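Local coordinates for protein membrane-bound protease PH1510 (Pyrococcus horikoshii, PDB 3BPP) that cleaves peptide bonds preferentially near hydrophobic or aromatic residues, degrading the stomatin homolog PH1511 in vitro, through the serine-protease domain contained in this N-terminal piece, at residues V10-I15 against A41-L46. The protein carries 1 engineered substitution. Residues are numbered along the deposited sequence; the frame is centred on the assembly and turned at random.
Sequences VYVAQI and AIIIEL
Residues V10-I15 and A41-L46 pair as adjacent parallel strands in the buried central sheet, Y11 lying beside I42 and I15 beside L46. Y11, A13 and I15 turn both N and O towards the partner strand. Y11 N donates to A41 O (3.1 Å), I43 N to Y11 O, A13 N to I43 O, E45 N to A13 O and I15 N to E45 O, a ladder that alternates regularly between the strands. On the face bearing V10, V12 and Q14, V10 CG1 meets I43 CD1 at 3.9 Å. V12 CG1, set anti to its own nitrogen (chi1 173°), touches E45 OE2 at 3.5 Å, while Q14 CG lies 3.4 Å from E45 OE1; the two oxygens of the extended E45 side chain thus rest on V12 and Q14, one each. An alanine at E45 lacks the carboxylate, and V12 CG1 and Q14 CG would probably lose the oxygens they rest on, opening a gap on this face. Helix 175-181 packs on this face through I43 and E45. On the opposite face, which carries Y11, A13 and I15, I15 CG1 packs on I44 CG2 (3.5 Å) and I15 CG2 on L46 CD1 (3.8 Å), under helix 21-36, which touches A13, I15 and I44. Strand 9-16, helix 21-36 and strand 41-47 thus form a classic beta-alpha-beta crossover of the ClpP/crotonase fold, with the side chain of L46 about 9 Å from G50 of the substrate-binding site.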
loop_
_atom_site.group_PDB
_atom_site.type_symbol
_atom_site.label_atom_id
_atom_site.label_comp_id
_atom_site.label_asym_id
_atom_site.label_seq_id
_atom_site.Cartn_x
_atom_site.Cartn_y
_atom_site.Cartn_z
ATOM N N VAL A 10 10.625 -9.548 -5.253
ATOM C CA VAL A 10 9.876 -8.681 -6.171
ATOM C C VAL A 10 10.371 -7.267 -5.987
ATOM O O VAL A 10 10.650 -6.863 -4.870
ATOM C CB VAL A 10 8.374 -8.734 -5.931
ATOM C CG1 VAL A 10 7.621 -8.195 -7.151
ATOM C CG2 VAL A 10 7.940 -10.134 -5.724
ATOM N N TYR A 11 10.532 -6.530 -7.081
ATOM C CA TYR A 11 10.859 -5.117 -6.976
ATOM C C TYR A 11 9.608 -4.256 -7.164
ATOM O O TYR A 11 8.654 -4.679 -7.792
ATOM C CB TYR A 11 11.969 -4.736 -7.947
ATOM C CG TYR A 11 13.350 -5.127 -7.452
ATOM C CD1 TYR A 11 14.191 -4.185 -6.878
ATOM C CD2 TYR A 11 13.801 -6.444 -7.544
ATOM C CE1 TYR A 11 15.448 -4.532 -6.422
ATOM C CE2 TYR A 11 15.060 -6.809 -7.083
ATOM C CZ TYR A 11 15.879 -5.847 -6.529
ATOM O OH TYR A 11 17.134 -6.191 -6.075
ATOM N N VAL A 12 9.596 -3.070 -6.568
ATOM C CA VAL A 12 8.491 -2.171 -6.772
ATOM C C VAL A 12 9.067 -0.813 -7.040
ATOM O O VAL A 12 10.014 -0.405 -6.375
ATOM C CB VAL A 12 7.478 -2.105 -5.559
ATOM C CG1 VAL A 12 6.481 -1.022 -5.795
ATOM C CG2 VAL A 12 6.773 -3.450 -5.318
ATOM N N ALA A 13 8.487 -0.132 -8.028
ATOM C CA ALA A 13 8.903 1.200 -8.442
ATOM C C ALA A 13 7.671 1.993 -8.883
ATOM O O ALA A 13 6.626 1.405 -9.213
ATOM C CB ALA A 13 9.951 1.097 -9.582
ATOM N N GLN A 14 7.771 3.316 -8.868
ATOM C CA GLN A 14 6.668 4.168 -9.334
ATOM C C GLN A 14 7.022 4.868 -10.632
ATOM O O GLN A 14 8.170 5.242 -10.835
ATOM C CB GLN A 14 6.277 5.231 -8.308
ATOM C CG GLN A 14 5.961 4.702 -6.901
ATOM C CD GLN A 14 7.086 4.939 -5.889
ATOM O OE1 GLN A 14 7.405 6.083 -5.557
ATOM N NE2 GLN A 14 7.674 3.852 -5.382
ATOM N N ILE A 15 6.031 5.039 -11.505
ATOM C CA ILE A 15 6.166 5.901 -12.693
ATOM C C ILE A 15 4.938 6.812 -12.732
ATOM O O ILE A 15 3.819 6.346 -12.726
ATOM C CB ILE A 15 6.295 5.076 -14.016
ATOM C CG1 ILE A 15 7.538 4.182 -13.993
ATOM C CG2 ILE A 15 6.233 6.007 -15.248
ATOM C CD1 ILE A 15 8.716 4.729 -14.730
ATOM N N ALA A 41 9.969 -10.836 -10.385
ATOM C CA ALA A 41 9.088 -9.859 -11.030
ATOM C C ALA A 41 9.496 -8.469 -10.615
ATOM O O ALA A 41 10.209 -8.303 -9.612
ATOM C CB ALA A 41 7.635 -10.083 -10.649
ATOM N N ILE A 42 9.085 -7.483 -11.424
ATOM C CA ILE A 42 9.068 -6.074 -11.030
ATOM C C ILE A 42 7.604 -5.548 -11.141
ATOM O O ILE A 42 6.929 -5.767 -12.142
ATOM C CB ILE A 42 10.052 -5.235 -11.858
ATOM C CG1 ILE A 42 10.139 -3.836 -11.286
ATOM C CG2 ILE A 42 9.672 -5.203 -13.344
ATOM C CD1 ILE A 42 11.096 -2.971 -11.933
ATOM N N ILE A 43 7.104 -4.930 -10.075
ATOM C CA ILE A 43 5.825 -4.237 -10.113
ATOM C C ILE A 43 6.126 -2.768 -10.350
ATOM O O ILE A 43 6.918 -2.181 -9.650
ATOM C CB ILE A 43 4.984 -4.446 -8.803
ATOM C CG1 ILE A 43 4.568 -5.925 -8.667
ATOM C CG2 ILE A 43 3.727 -3.527 -8.781
ATOM C CD1 ILE A 43 4.185 -6.385 -7.276
ATOM N N ILE A 44 5.527 -2.204 -11.389
ATOM C CA ILE A 44 5.608 -0.779 -11.657
ATOM C C ILE A 44 4.248 -0.115 -11.432
ATOM O O ILE A 44 3.299 -0.367 -12.157
ATOM C CB ILE A 44 6.152 -0.459 -13.087
ATOM C CG1 ILE A 44 7.581 -0.979 -13.238
ATOM C CG2 ILE A 44 6.107 1.049 -13.343
ATOM C CD1 ILE A 44 8.093 -1.010 -14.641
ATOM N N GLU A 45 4.180 0.743 -10.418
ATOM C CA GLU A 45 2.994 1.482 -10.116
ATOM C C GLU A 45 2.914 2.645 -11.116
ATOM O O GLU A 45 3.736 3.555 -11.079
ATOM C CB GLU A 45 3.021 1.964 -8.627
ATOM C CG GLU A 45 3.143 0.825 -7.632
ATOM C CD GLU A 45 3.399 1.262 -6.171
ATOM O OE1 GLU A 45 3.676 2.450 -5.900
ATOM O OE2 GLU A 45 3.327 0.392 -5.280
ATOM N N LEU A 46 1.896 2.623 -11.981
ATOM C CA LEU A 46 1.746 3.593 -13.058
ATOM C C LEU A 46 0.632 4.640 -12.860
ATOM O O LEU A 46 -0.510 4.307 -12.541
ATOM C CB LEU A 46 1.505 2.843 -14.396
ATOM C CG LEU A 46 1.506 3.694 -15.698
ATOM C CD1 LEU A 46 2.842 4.492 -15.904
ATOM C CD2 LEU A 46 1.207 2.843 -16.897
#